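Local coordinates for glycoside hydrolase family 5 (Aspergillus oryzae, PDB 6LA0), which is a secreted rutinosidase of glycoside hydrolase family 5, expected to cleave the disaccharide rutinose from flavonoid glycosides such as rutin, at residues A[11-14]-A[15-18]; A[244-247]-A[248-252]. All blocks are in the same frame, centred on the assembly; numbering follows the deposited sequence.

Contact 1: A[11-14]-A[15-18]; sequences YVNW and TTFK. With NAG (2-acetamido-2-deoxy-beta-D-glucopyranose), chain C.
Asn13 carries an N-linked sugar on one arm of its amide while the other arm is gripped by Thr15. Its ND2 is joined to C1 of the N-acetylglucosamine by a covalent bond of 1.4 Å. On the other arm, Asn13 OD1 accepts from Thr15 N at 3.0 Å, in the carbonyl plane, closing an Asx turn, and from Thr15 OG1 at 2.8 Å, which comes from above that plane. With CG anti to the backbone N (chi1 -173°), the amide is turned so that OD1 meets both donors of Thr15. The backbone oxygen Asn13 O receives Phe17 N at 2.8 Å and Thr16 N at 3.0 Å, so the chain curls tightly. That curl delivers Phe17 to two neighbours. Val12 CG2 sits over the centre of its ring in a CH-pi contact, and its CD2 edge meets the six-membered ring of Trp14 in a T-shaped pair, planes at 87°. The indole, tied by NE1 to Thr185, is buried against Phe295. Asn13-Trp14-Thr15 is a classic N-X-T sequon, and the two bonds to OD1 should restrict rotation of the amide and hold the first sugar in a defined direction at the surface.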
loop_
_atom_site.group_PDB
_atom_site.type_symbol
_atom_site.label_atom_id
_atom_site.label_comp_id
_atom_site.label_asym_id
_atom_site.label_seq_id
_atom_site.Cartn_x
_atom_site.Cartn_y
_atom_site.Cartn_z
ATOM N N TYR A 11 12.021 -5.531 -18.248
ATOM C CA TYR A 11 10.771 -5.052 -17.675
ATOM C C TYR A 11 9.942 -6.222 -17.160
ATOM O O TYR A 11 10.008 -7.337 -17.679
ATOM C CB TYR A 11 9.969 -4.252 -18.694
ATOM C CG TYR A 11 10.500 -2.866 -18.925
ATOM C CD1 TYR A 11 11.431 -2.627 -19.922
ATOM C CD2 TYR A 11 10.069 -1.790 -18.150
ATOM C CE1 TYR A 11 11.923 -1.354 -20.153
ATOM C CE2 TYR A 11 10.555 -0.501 -18.377
ATOM C CZ TYR A 11 11.481 -0.298 -19.384
ATOM O OH TYR A 11 11.980 0.954 -19.630
ATOM N N VAL A 12 9.174 -5.954 -16.113
ATOM C CA VAL A 12 8.397 -6.983 -15.434
ATOM C C VAL A 12 7.088 -7.206 -16.182
ATOM O O VAL A 12 6.399 -6.253 -16.563
ATOM C CB VAL A 12 8.148 -6.572 -13.972
ATOM C CG1 VAL A 12 6.913 -7.230 -13.445
ATOM C CG2 VAL A 12 9.369 -6.899 -13.098
ATOM N N ASN A 13 6.729 -8.472 -16.376
ATOM C CA ASN A 13 5.435 -8.847 -16.931
ATOM C C ASN A 13 4.652 -9.551 -15.835
ATOM O O ASN A 13 4.996 -10.670 -15.445
ATOM C CB ASN A 13 5.604 -9.747 -18.146
ATOM C CG ASN A 13 4.300 -10.024 -18.845
ATOM O OD1 ASN A 13 3.300 -10.388 -18.224
ATOM N ND2 ASN A 13 4.302 -9.850 -20.151
ATOM N N TRP A 14 3.603 -8.898 -15.340
ATOM C CA TRP A 14 2.960 -9.382 -14.132
ATOM C C TRP A 14 2.126 -10.633 -14.367
ATOM O O TRP A 14 1.666 -11.232 -13.392
ATOM C CB TRP A 14 2.096 -8.271 -13.526
ATOM C CG TRP A 14 2.868 -7.314 -12.618
ATOM C CD1 TRP A 14 3.230 -6.016 -12.908
ATOM C CD2 TRP A 14 3.345 -7.567 -11.280
ATOM N NE1 TRP A 14 3.912 -5.460 -11.841
ATOM C CE2 TRP A 14 3.994 -6.387 -10.831
ATOM C CE3 TRP A 14 3.298 -8.675 -10.425
ATOM C CZ2 TRP A 14 4.581 -6.291 -9.562
ATOM C CZ3 TRP A 14 3.884 -8.574 -9.168
ATOM C CH2 TRP A 14 4.508 -7.393 -8.749
ATOM N N THR A 15 1.902 -11.043 -15.620
ATOM C CA THR A 15 1.234 -12.331 -15.823
ATOM C C THR A 15 2.151 -13.514 -15.537
ATOM O O THR A 15 1.656 -14.639 -15.389
ATOM C CB THR A 15 0.679 -12.458 -17.254
ATOM O OG1 THR A 15 1.749 -12.743 -18.158
ATOM C CG2 THR A 15 -0.041 -11.185 -17.687
ATOM N N THR A 16 3.469 -13.296 -15.487
ATOM C CA THR A 16 4.461 -14.330 -15.196
ATOM C C THR A 16 5.330 -14.019 -13.980
ATOM O O THR A 16 5.763 -14.944 -13.289
ATOM C CB THR A 16 5.376 -14.552 -16.419
ATOM O OG1 THR A 16 6.030 -13.324 -16.775
ATOM C CG2 THR A 16 4.562 -15.033 -17.622
ATOM N N PHE A 17 5.587 -12.747 -13.700
ATOM C CA PHE A 17 6.396 -12.352 -12.554
ATOM C C PHE A 17 5.666 -12.632 -11.239
ATOM O O PHE A 17 4.463 -12.403 -11.121
ATOM C CB PHE A 17 6.722 -10.861 -12.683
ATOM C CG PHE A 17 7.595 -10.308 -11.592
ATOM C CD1 PHE A 17 8.966 -10.526 -11.594
ATOM C CD2 PHE A 17 7.051 -9.521 -10.590
ATOM C CE1 PHE A 17 9.788 -9.979 -10.595
ATOM C CE2 PHE A 17 7.868 -8.972 -9.586
ATOM C CZ PHE A 17 9.235 -9.212 -9.594
ATOM N N LYS A 18 6.406 -13.131 -10.247
ATOM C CA LYS A 18 5.898 -13.301 -8.891
ATOM C C LYS A 18 6.919 -12.761 -7.892
ATOM O O LYS A 18 8.126 -12.861 -8.117
ATOM C CB LYS A 18 5.608 -14.780 -8.579
ATOM C CG LYS A 18 4.606 -15.453 -9.530
ATOM C CD LYS A 18 4.393 -16.922 -9.116
ATOM C CE LYS A 18 2.919 -17.311 -9.079
ATOM N NZ LYS A 18 2.712 -18.750 -8.722
HETATM C C1 NAG C . 3.108 -10.083 -20.900
HETATM C C2 NAG C . 3.127 -9.235 -22.163
HETATM C C3 NAG C . 1.836 -9.439 -22.948
HETATM C C4 NAG C . 1.613 -10.922 -23.219
HETATM C C5 NAG C . 1.668 -11.700 -21.906
HETATM C C6 NAG C . 1.545 -13.193 -22.088
HETATM C C7 NAG C . 4.019 -6.989 -22.617
HETATM C C8 NAG C . 4.115 -5.570 -22.133
HETATM N N2 NAG C . 3.321 -7.829 -21.842
HETATM O O3 NAG C . 1.881 -8.708 -24.169
HETATM O O4 NAG C . 0.342 -11.112 -23.826
HETATM O O5 NAG C . 2.922 -11.460 -21.247
HETATM O O6 NAG C . 2.522 -13.685 -22.994
HETATM O O7 NAG C . 4.548 -7.356 -23.664
#

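Contact 2: A[244-247]-A[248-252]; sequences EQYW and SNQLP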
loop_
_atom_site.group_PDB
_atom_site.type_symbol
_atom_site.label_atom_id
_atom_site.label_comp_id
_atom_site.label_asym_id
_atom_site.label_seq_id
_atom_site.Cartn_x
_atom_site.Cartn_y
_atom_site.Cartn_z
ATOM N N GLU A 244 -11.591 -8.432 -9.130
ATOM C CA GLU A 244 -11.024 -8.063 -10.420
ATOM C C GLU A 244 -12.055 -8.227 -11.537
ATOM O O GLU A 244 -12.079 -7.424 -12.480
ATOM C CB GLU A 244 -9.768 -8.893 -10.708
ATOM C CG GLU A 244 -9.224 -8.745 -12.140
ATOM C CD GLU A 244 -9.755 -9.813 -13.089
ATOM O OE1 GLU A 244 -10.480 -10.720 -12.633
ATOM O OE2 GLU A 244 -9.451 -9.742 -14.298
ATOM N N GLN A 245 -12.938 -9.225 -11.433
ATOM C CA GLN A 245 -13.924 -9.424 -12.494
ATOM C C GLN A 245 -14.872 -8.236 -12.662
ATOM O O GLN A 245 -15.462 -8.076 -13.740
ATOM C CB GLN A 245 -14.726 -10.703 -12.231
ATOM C CG GLN A 245 -13.898 -11.959 -12.411
ATOM C CD GLN A 245 -13.313 -12.463 -11.104
ATOM O OE1 GLN A 245 -12.849 -11.677 -10.260
ATOM N NE2 GLN A 245 -13.325 -13.775 -10.926
ATOM N N TYR A 246 -15.035 -7.408 -11.623
ATOM C CA TYR A 246 -15.882 -6.224 -11.716
ATOM C C TYR A 246 -15.311 -5.201 -12.688
ATOM O O TYR A 246 -16.071 -4.463 -13.323
ATOM C CB TYR A 246 -16.054 -5.591 -10.323
ATOM C CG TYR A 246 -16.841 -4.287 -10.296
ATOM C CD1 TYR A 246 -16.212 -3.065 -10.547
ATOM C CD2 TYR A 246 -18.211 -4.273 -10.017
ATOM C CE1 TYR A 246 -16.922 -1.862 -10.531
ATOM C CE2 TYR A 246 -18.929 -3.073 -9.995
ATOM C CZ TYR A 246 -18.273 -1.874 -10.247
ATOM O OH TYR A 246 -18.957 -0.675 -10.231
ATOM N N TRP A 247 -13.984 -5.136 -12.811
ATOM C CA TRP A 247 -13.325 -4.121 -13.624
ATOM C C TRP A 247 -12.857 -4.642 -14.971
ATOM O O TRP A 247 -12.610 -3.841 -15.884
ATOM C CB TRP A 247 -12.094 -3.553 -12.894
ATOM C CG TRP A 247 -12.390 -2.905 -11.569
ATOM C CD1 TRP A 247 -12.175 -3.438 -10.325
ATOM C CD2 TRP A 247 -12.924 -1.589 -11.352
ATOM N NE1 TRP A 247 -12.569 -2.552 -9.356
ATOM C CE2 TRP A 247 -13.025 -1.404 -9.955
ATOM C CE3 TRP A 247 -13.336 -0.554 -12.201
ATOM C CZ2 TRP A 247 -13.520 -0.227 -9.389
ATOM C CZ3 TRP A 247 -13.824 0.615 -11.639
ATOM C CH2 TRP A 247 -13.910 0.769 -10.243
ATOM N N SER A 248 -12.711 -5.956 -15.107
ATOM C CA SER A 248 -11.909 -6.479 -16.204
ATOM C C SER A 248 -12.571 -6.261 -17.559
ATOM O O SER A 248 -11.874 -6.129 -18.571
ATOM C CB SER A 248 -11.623 -7.959 -15.970
ATOM O OG SER A 248 -12.778 -8.740 -16.164
ATOM N N ASN A 249 -13.892 -6.192 -17.617
ATOM C CA ASN A 249 -14.520 -6.015 -18.918
ATOM C C ASN A 249 -14.769 -4.555 -19.254
ATOM O O ASN A 249 -15.316 -4.266 -20.322
ATOM C CB ASN A 249 -15.815 -6.821 -19.001
ATOM C CG ASN A 249 -15.546 -8.294 -19.220
ATOM O OD1 ASN A 249 -15.726 -9.117 -18.314
ATOM N ND2 ASN A 249 -15.058 -8.630 -20.410
ATOM N N GLN A 250 -14.339 -3.632 -18.394
ATOM C CA GLN A 250 -14.366 -2.208 -18.696
ATOM C C GLN A 250 -13.027 -1.699 -19.212
ATOM O O GLN A 250 -12.879 -0.489 -19.419
ATOM C CB GLN A 250 -14.785 -1.415 -17.450
ATOM C CG GLN A 250 -15.864 -2.108 -16.597
ATOM C CD GLN A 250 -16.542 -1.158 -15.610
ATOM O OE1 GLN A 250 -16.865 -0.018 -15.956
ATOM N NE2 GLN A 250 -16.755 -1.623 -14.379
ATOM N N LEU A 251 -12.054 -2.585 -19.438
ATOM C CA LEU A 251 -10.715 -2.162 -19.820
ATOM C C LEU A 251 -10.165 -2.997 -20.967
ATOM O O LEU A 251 -10.311 -4.229 -20.962
ATOM C CB LEU A 251 -9.762 -2.264 -18.620
ATOM C CG LEU A 251 -10.110 -1.354 -17.443
ATOM C CD1 LEU A 251 -9.661 -1.991 -16.139
ATOM C CD2 LEU A 251 -9.487 0.047 -17.648
ATOM N N PRO A 252 -9.516 -2.364 -21.948
ATOM C CA PRO A 252 -8.930 -3.125 -23.060
ATOM C C PRO A 252 -7.908 -4.148 -22.581
ATOM O O PRO A 252 -7.130 -3.892 -21.656
ATOM C CB PRO A 252 -8.271 -2.045 -23.933
ATOM C CG PRO A 252 -8.893 -0.747 -23.515
ATOM C CD PRO A 252 -9.303 -0.904 -22.087
HETATM O O HOH W 1 -16.972 -9.677 -15.353
#
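Gln250 turns its side chain back along the preceding helical turn, and its amide crosses the aromatic pair Tyr246 and Trp247 at quite different inclinations: 61° to the phenol ring but only 16° to the indole. The polar end of the pose is a hydrogen bond from Gln250 NE2 to Tyr246 O, 3.1 Å long and nearly straight at 170°, with the acceptor lying in the amide plane. The side chain is extended beyond CG, which carries NE2 as far back as that carbonyl, within 3.9 Å of Tyr246 CE1. The two rings themselves meet edge on face, Tyr246 CD1 standing 3.6 Å above the middle of the indole. One residue on, Trp247 O accepts a backbone bond from Gln250 N at 3.1 Å, and Leu251 CD1 lies against the same oxygen. On another flank the carboxylate of Glu244 is bent round so that OE2 rests 3.3 Å from Ser248 CB, while Glu244 OE1 takes the backbone N of Asp289, and Ser248 OG pairs with the carboxylate of that residue. A water bridges Gln245 O to Asn249 OD1. With the indole NE1 held by Gly239 and Tyr246 OH by Asp209, the unit is a short helix running out through a type I turn, Trp247 to Gln250, within the beta-alpha-beta crossover that links strands 235-237 and 257-265 of the TIM barrel.

Contact 1 comes first along the chain, just ahead of strand 19-23, and contact 2 follows more than two hundred residues later, between strands 235-237 and 257-265. Their centres are about 19 Å apart and their nearest atoms about 10 Å, without touching. What they share is the approach to strand 294-303: Trp14 lies on Pro293 and Phe295, whereas Glu244 and Ser248 reach Asp289 and Phe292. Contact 1 packs near the start of several barrel strands, the end away from the catalytic face in TIM barrels, while contact 2 lies on the barrel's outer layer, beside helix 209-229. One local turn thus packs at the strand-start end of the barrel, the other in its outer layer.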